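Local coordinates for protein sulfur oxygenase/reductase (Halothiobacillus neapolitanus, PDB 6QPA) that probably catalyses the oxygen-dependent oxidation and disproportionation of elemental sulfur at a mononuclear non-haem iron site, at residues I15-P19 / D20-T24; L278-I281 / H282-V286. All coordinates share one frame; numbering follows the deposited sequence.

Interaction 1 of 2, residues I15-P19 / D20-T24; sequences IANKP and DSYET
Tyr22 leans back over the turn that starts its helix, and its side chain meets the preceding loop from root to tip. Its CB lies 3.6 Å from Pro19 O. With CG beside the backbone N and anti to the carbonyl carbon (chi1 -64°), the ring turns one edge to the loop: CD2 sits 3.2 Å from Lys18 O, and CE2 is 3.5 Å from Asn17 OD1. The hydroxyl OH donates to Asn17 OD1 at 3.0 Å, arriving well above the carbonyl plane, with amide and ring 64° apart. The amide's other end, ND2, is held by Leu71 O and Arg68 O. A phenylalanine here would probably leave Asn17 OD1 without this donor and the ring less firmly tied to the loop. Here strand 7-15 of the ferredoxin-like (dimeric alpha/beta-barrel) fold passes into helix 19-27, with Lys18 as N-cap residue, its O accepting Ser21 N. At the neighbouring helix position, buried Ser21 OG donates to Ala16 O at 2.6 Å and accepts a hydrogen bond from a water that in turn accepts one from Lys18 NZ. The same ammonium makes a weak salt bridge to Asp20 OD1 at 3.5 Å, while Glu23 N bonds to Pro19 O.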
ATOM      1  N   ILE A  15     -13.646  -4.942 -42.783  1.00 30.32           N
ATOM      2  CA  ILE A  15     -13.311  -3.704 -42.113  1.00 30.92           C
ATOM      3  C   ILE A  15     -12.662  -4.012 -40.773  1.00 35.04           C
ATOM      4  O   ILE A  15     -12.850  -5.086 -40.181  1.00 35.27           O
ATOM      5  CB  ILE A  15     -14.550  -2.805 -41.936  1.00 40.07           C
ATOM      6  CG1 ILE A  15     -15.520  -3.430 -40.930  1.00 35.32           C
ATOM      7  CG2 ILE A  15     -15.253  -2.617 -43.302  1.00 28.84           C
ATOM      8  CD1 ILE A  15     -16.731  -2.619 -40.694  1.00 36.47           C
ATOM      9  N   ALA A  16     -11.905  -3.029 -40.288  1.00 28.09           N
ATOM     10  CA  ALA A  16     -11.200  -3.162 -39.025  1.00 29.18           C
ATOM     11  C   ALA A  16     -12.187  -3.249 -37.872  1.00 34.00           C
ATOM     12  O   ALA A  16     -13.165  -2.508 -37.810  1.00 35.13           O
ATOM     13  CB  ALA A  16     -10.240  -1.982 -38.819  1.00 31.18           C
ATOM     14  N   ASN A  17     -11.930  -4.177 -36.959  1.00 30.79           N
ATOM     15  CA  ASN A  17     -12.789  -4.395 -35.803  1.00 39.64           C
ATOM     16  C   ASN A  17     -12.230  -3.576 -34.641  1.00 38.13           C
ATOM     17  O   ASN A  17     -11.450  -4.049 -33.819  1.00 43.92           O
ATOM     18  CB  ASN A  17     -12.863  -5.882 -35.479  1.00 39.64           C
ATOM     19  CG  ASN A  17     -13.786  -6.180 -34.329  1.00 47.12           C
ATOM     20  OD1 ASN A  17     -14.388  -5.275 -33.755  1.00 43.15           O
ATOM     21  ND2 ASN A  17     -13.926  -7.458 -33.996  1.00 43.27           N
ATOM     22  N   LYS A  18     -12.618  -2.309 -34.604  1.00 41.30           N
ATOM     23  CA  LYS A  18     -12.188  -1.397 -33.553  1.00 49.43           C
ATOM     24  C   LYS A  18     -13.221  -0.289 -33.435  1.00 47.78           C
ATOM     25  O   LYS A  18     -13.996  -0.059 -34.371  1.00 43.48           O
ATOM     26  CB  LYS A  18     -10.768  -0.861 -33.816  1.00 55.79           C
ATOM     27  CG  LYS A  18     -10.521  -0.106 -35.112  1.00 63.14           C
ATOM     28  CD  LYS A  18      -9.012   0.187 -35.241  1.00 73.48           C
ATOM     29  CE  LYS A  18      -8.667   1.075 -36.439  1.00 85.21           C
ATOM     30  NZ  LYS A  18      -9.108   2.505 -36.298  1.00 93.07           N
ATOM     31  N   PRO A  19     -13.284   0.391 -32.282  1.00 55.41           N
ATOM     32  CA  PRO A  19     -14.359   1.383 -32.065  1.00 57.44           C
ATOM     33  C   PRO A  19     -14.503   2.438 -33.159  1.00 61.94           C
ATOM     34  O   PRO A  19     -15.635   2.839 -33.468  1.00 54.28           O
ATOM     35  CB  PRO A  19     -13.973   2.005 -30.716  1.00 55.37           C
ATOM     36  CG  PRO A  19     -13.264   0.904 -30.002  1.00 51.38           C
ATOM     37  CD  PRO A  19     -12.490   0.164 -31.062  1.00 55.35           C
ATOM     38  N   ASP A  20     -13.394   2.883 -33.763  1.00 63.01           N
ATOM     39  CA  ASP A  20     -13.469   3.898 -34.812  1.00 70.94           C
ATOM     40  C   ASP A  20     -14.355   3.435 -35.961  1.00 67.12           C
ATOM     41  O   ASP A  20     -15.106   4.232 -36.531  1.00 59.54           O
ATOM     42  CB  ASP A  20     -12.067   4.220 -35.333  1.00 84.73           C
ATOM     43  CG  ASP A  20     -11.121   4.672 -34.235  1.00100.39           C
ATOM     44  OD1 ASP A  20     -10.640   3.801 -33.466  1.00104.63           O
ATOM     45  OD2 ASP A  20     -10.856   5.890 -34.145  1.00102.17           O
ATOM     46  N   SER A  21     -14.300   2.138 -36.290  1.00 62.27           N
ATOM     47  CA  SER A  21     -15.097   1.593 -37.386  1.00 54.28           C
ATOM     48  C   SER A  21     -16.583   1.608 -37.055  1.00 56.51           C
ATOM     49  O   SER A  21     -17.416   1.914 -37.921  1.00 52.50           O
ATOM     50  CB  SER A  21     -14.655   0.163 -37.685  1.00 46.74           C
ATOM     51  OG  SER A  21     -13.298   0.117 -38.061  1.00 48.94           O
ATOM     52  N   TYR A  22     -16.934   1.246 -35.813  1.00 57.08           N
ATOM     53  CA  TYR A  22     -18.332   1.308 -35.395  1.00 63.20           C
ATOM     54  C   TYR A  22     -18.839   2.740 -35.406  1.00 65.51           C
ATOM     55  O   TYR A  22     -19.996   2.995 -35.758  1.00 60.60           O
ATOM     56  CB  TYR A  22     -18.506   0.671 -34.008  1.00 62.93           C
ATOM     57  CG  TYR A  22     -18.196  -0.815 -33.984  1.00 64.55           C
ATOM     58  CD1 TYR A  22     -19.187  -1.755 -34.271  1.00 63.63           C
ATOM     59  CD2 TYR A  22     -16.916  -1.278 -33.700  1.00 66.20           C
ATOM     60  CE1 TYR A  22     -18.913  -3.109 -34.264  1.00 60.27           C
ATOM     61  CE2 TYR A  22     -16.629  -2.636 -33.700  1.00 65.63           C
ATOM     62  CZ  TYR A  22     -17.631  -3.546 -33.983  1.00 64.97           C
ATOM     63  OH  TYR A  22     -17.355  -4.898 -33.981  1.00 67.09           O
ATOM     64  N   GLU A  23     -17.979   3.690 -35.043  1.00 71.13           N
ATOM     65  CA  GLU A  23     -18.387   5.087 -35.063  1.00 79.10           C
ATOM     66  C   GLU A  23     -18.666   5.550 -36.490  1.00 78.15           C
ATOM     67  O   GLU A  23     -19.722   6.135 -36.764  1.00 79.50           O
ATOM     68  CB  GLU A  23     -17.335   5.965 -34.384  1.00 83.46           C
ATOM     69  CG  GLU A  23     -17.776   7.415 -34.238  1.00 95.17           C
ATOM     70  CD  GLU A  23     -19.000   7.565 -33.336  1.00105.62           C
ATOM     71  OE1 GLU A  23     -19.193   6.716 -32.436  1.00107.87           O
ATOM     72  OE2 GLU A  23     -19.777   8.526 -33.535  1.00109.25           O
ATOM     73  N   THR A  24     -17.733   5.293 -37.417  1.00 71.83           N
ATOM     74  CA  THR A  24     -17.957   5.743 -38.790  1.00 75.69           C
ATOM     75  C   THR A  24     -19.102   4.998 -39.475  1.00 66.81           C
ATOM     76  O   THR A  24     -19.735   5.567 -40.369  1.00 66.16           O
ATOM     77  CB  THR A  24     -16.682   5.615 -39.643  1.00 73.32           C
ATOM     78  OG1 THR A  24     -16.513   4.259 -40.062  1.00 84.68           O
ATOM     79  CG2 THR A  24     -15.446   6.082 -38.881  1.00 63.38           C
TER
HETATM   80  O   HOH W   1     -11.722   2.207 -37.821  1.00 54.65           O

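Interaction 2 of 2, residues L278-I281 / H282-V286; sequences LRQI and HNNGV
Arg279 and Asn283, one turn apart on helix 276-287, run side by side and point the same way, the arginine CG 3.7 Å from Asn283 ND2. Guanidinium and amide planes stand 47° apart, and no bond joins them; the contact is methylene against amide. Asn283 has CG beside its backbone N (chi1 -79°), which brings the amide carbon within 3.1 Å of Arg279 O, the carbonyl that also accepts Asn283 N at 2.8 Å. Asn284 makes the same backbone bond, its N to Gln280 O at 3.0 Å, but here ND2 comes nearest that oxygen, at an angle too poor for a bond. His282 N to Leu278 O and Gly285 N to Ile281 O complete these i to i+4 bonds of an alpha-helix, the latter at 2.8 Å but more bent at 144°, next to a wider, pi-type turn at 283-286. His282 CB rests 3.4 Å from Leu278 O.

Leu278 and His282 pack on Val272 of helix 271-274, Ile281 on Glu181 and Thr182 of helix 172-189. Arg279 has an extended chain from CG to NE, and its NH1 bonds to Met273 O and to Ile34 O of a third subunit, while Met218 of a second subunit packs on both Arg279 and Asn283. These two carbonyl oxygens are likely to stabilise the arginine's charge at an interface of the 24-chain assembly. Asn283 ND2, by contrast, is buried with no partner in the model, which probably costs some hydrogen-bonding energy.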
ATOM      1  N   LEU A 278     -32.627 -35.327 -43.954  1.00 28.71           N
ATOM      2  CA  LEU A 278     -32.088 -34.086 -44.505  1.00 31.06           C
ATOM      3  C   LEU A 278     -30.680 -34.287 -45.039  1.00 33.13           C
ATOM      4  O   LEU A 278     -30.291 -33.673 -46.043  1.00 31.81           O
ATOM      5  CB  LEU A 278     -32.097 -32.990 -43.449  1.00 30.63           C
ATOM      6  CG  LEU A 278     -31.594 -31.635 -43.972  1.00 33.35           C
ATOM      7  CD1 LEU A 278     -32.469 -31.129 -45.113  1.00 31.77           C
ATOM      8  CD2 LEU A 278     -31.543 -30.603 -42.835  1.00 36.01           C
ATOM      9  N   ARG A 279     -29.901 -35.138 -44.369  1.00 31.83           N
ATOM     10  CA  ARG A 279     -28.548 -35.434 -44.822  1.00 34.96           C
ATOM     11  C   ARG A 279     -28.527 -36.003 -46.245  1.00 37.66           C
ATOM     12  O   ARG A 279     -27.690 -35.599 -47.058  1.00 33.75           O
ATOM     13  CB  ARG A 279     -27.894 -36.383 -43.828  1.00 33.50           C
ATOM     14  CG  ARG A 279     -26.514 -36.876 -44.172  1.00 32.33           C
ATOM     15  CD  ARG A 279     -25.921 -37.415 -42.906  1.00 38.78           C
ATOM     16  NE  ARG A 279     -24.830 -38.351 -43.097  1.00 39.94           N
ATOM     17  CZ  ARG A 279     -23.967 -38.671 -42.138  1.00 39.06           C
ATOM     18  NH1 ARG A 279     -24.061 -38.097 -40.945  1.00 31.06           N
ATOM     19  NH2 ARG A 279     -23.009 -39.553 -42.368  1.00 39.96           N
ATOM     20  N   GLN A 280     -29.456 -36.915 -46.575  1.00 34.22           N
ATOM     21  CA  GLN A 280     -29.508 -37.454 -47.937  1.00 37.51           C
ATOM     22  C   GLN A 280     -29.869 -36.369 -48.943  1.00 37.37           C
ATOM     23  O   GLN A 280     -29.249 -36.268 -50.006  1.00 39.84           O
ATOM     24  CB  GLN A 280     -30.534 -38.590 -48.035  1.00 34.76           C
ATOM     25  CG  GLN A 280     -30.372 -39.717 -47.029  1.00 37.78           C
ATOM     26  CD  GLN A 280     -28.941 -40.134 -46.863  1.00 43.90           C
ATOM     27  OE1 GLN A 280     -28.284 -40.485 -47.831  1.00 47.26           O
ATOM     28  NE2 GLN A 280     -28.446 -40.105 -45.627  1.00 46.29           N
ATOM     29  N   ILE A 281     -30.867 -35.547 -48.612  1.00 35.76           N
ATOM     30  CA  ILE A 281     -31.284 -34.450 -49.480  1.00 37.81           C
ATOM     31  C   ILE A 281     -30.120 -33.498 -49.727  1.00 35.26           C
ATOM     32  O   ILE A 281     -29.812 -33.155 -50.873  1.00 38.48           O
ATOM     33  CB  ILE A 281     -32.478 -33.712 -48.851  1.00 32.51           C
ATOM     34  CG1 ILE A 281     -33.713 -34.626 -48.801  1.00 35.95           C
ATOM     35  CG2 ILE A 281     -32.728 -32.361 -49.544  1.00 28.55           C
ATOM     36  CD1 ILE A 281     -34.829 -34.103 -47.915  1.00 38.96           C
ATOM     37  N   HIS A 282     -29.428 -33.096 -48.658  1.00 30.00           N
ATOM     38  CA  HIS A 282     -28.360 -32.106 -48.797  1.00 33.46           C
ATOM     39  C   HIS A 282     -27.130 -32.722 -49.456  1.00 30.70           C
ATOM     40  O   HIS A 282     -26.515 -32.099 -50.327  1.00 30.00           O
ATOM     41  CB  HIS A 282     -28.007 -31.502 -47.423  1.00 32.12           C
ATOM     42  CG  HIS A 282     -27.022 -30.358 -47.475  1.00 26.14           C
ATOM     43  ND1 HIS A 282     -25.741 -30.450 -46.966  1.00 30.92           N
ATOM     44  CD2 HIS A 282     -27.146 -29.092 -47.938  1.00 26.98           C
ATOM     45  CE1 HIS A 282     -25.115 -29.294 -47.119  1.00 28.72           C
ATOM     46  NE2 HIS A 282     -25.943 -28.454 -47.718  1.00 32.70           N
ATOM     47  N   ASN A 283     -26.768 -33.953 -49.063  1.00 29.01           N
ATOM     48  CA  ASN A 283     -25.629 -34.612 -49.695  1.00 33.01           C
ATOM     49  C   ASN A 283     -25.839 -34.729 -51.198  1.00 36.83           C
ATOM     50  O   ASN A 283     -24.969 -34.345 -51.984  1.00 32.34           O
ATOM     51  CB  ASN A 283     -25.395 -36.007 -49.087  1.00 30.39           C
ATOM     52  CG  ASN A 283     -24.672 -35.939 -47.750  1.00 34.32           C
ATOM     53  OD1 ASN A 283     -24.401 -34.855 -47.246  1.00 31.45           O
ATOM     54  ND2 ASN A 283     -24.354 -37.092 -47.178  1.00 31.16           N
ATOM     55  N   ASN A 284     -26.999 -35.243 -51.616  1.00 35.08           N
ATOM     56  CA  ASN A 284     -27.217 -35.510 -53.034  1.00 37.11           C
ATOM     57  C   ASN A 284     -27.622 -34.270 -53.823  1.00 40.28           C
ATOM     58  O   ASN A 284     -27.273 -34.150 -55.002  1.00 39.82           O
ATOM     59  CB  ASN A 284     -28.260 -36.611 -53.181  1.00 31.31           C
ATOM     60  CG  ASN A 284     -27.785 -37.910 -52.584  1.00 37.89           C
ATOM     61  OD1 ASN A 284     -26.626 -38.289 -52.758  1.00 45.83           O
ATOM     62  ND2 ASN A 284     -28.659 -38.591 -51.866  1.00 43.59           N
ATOM     63  N   GLY A 285     -28.330 -33.345 -53.198  1.00 36.26           N
ATOM     64  CA  GLY A 285     -28.835 -32.194 -53.902  1.00 37.76           C
ATOM     65  C   GLY A 285     -27.933 -30.977 -53.834  1.00 33.92           C
ATOM     66  O   GLY A 285     -28.066 -30.092 -54.679  1.00 36.71           O
ATOM     67  N   VAL A 286     -27.023 -30.909 -52.858  1.00 32.79           N
ATOM     68  CA  VAL A 286     -26.171 -29.729 -52.710  1.00 35.67           C
ATOM     69  C   VAL A 286     -24.697 -30.129 -52.766  1.00 36.29           C
ATOM     70  O   VAL A 286     -23.970 -29.710 -53.670  1.00 32.03           O
ATOM     71  CB  VAL A 286     -26.480 -28.954 -51.414  1.00 34.92           C
ATOM     72  CG1 VAL A 286     -25.473 -27.798 -51.229  1.00 25.53           C
ATOM     73  CG2 VAL A 286     -27.909 -28.424 -51.434  1.00 33.37           C
TER

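Interactions 1 and 2 are both local, each within one continuous run of chain. Interaction 1 is mostly at the surface, with four of its eight touching residues exposed and two buried; interaction 2 is more buried, five of nine against one exposed. They lie on opposite sides of the chain's centre, about 39 Å between centres, and share no helix or strand. At 15-24, side-chain hydroxyls, an amide, a water and a weak ion pair tie the turn after a sheet strand. At 278-286 backbone bonds carry the contact, and its side chains pack on neighbouring helices and subunits, Arg279 also hydrogen-bonding across an interface. Neither belongs to the iron site.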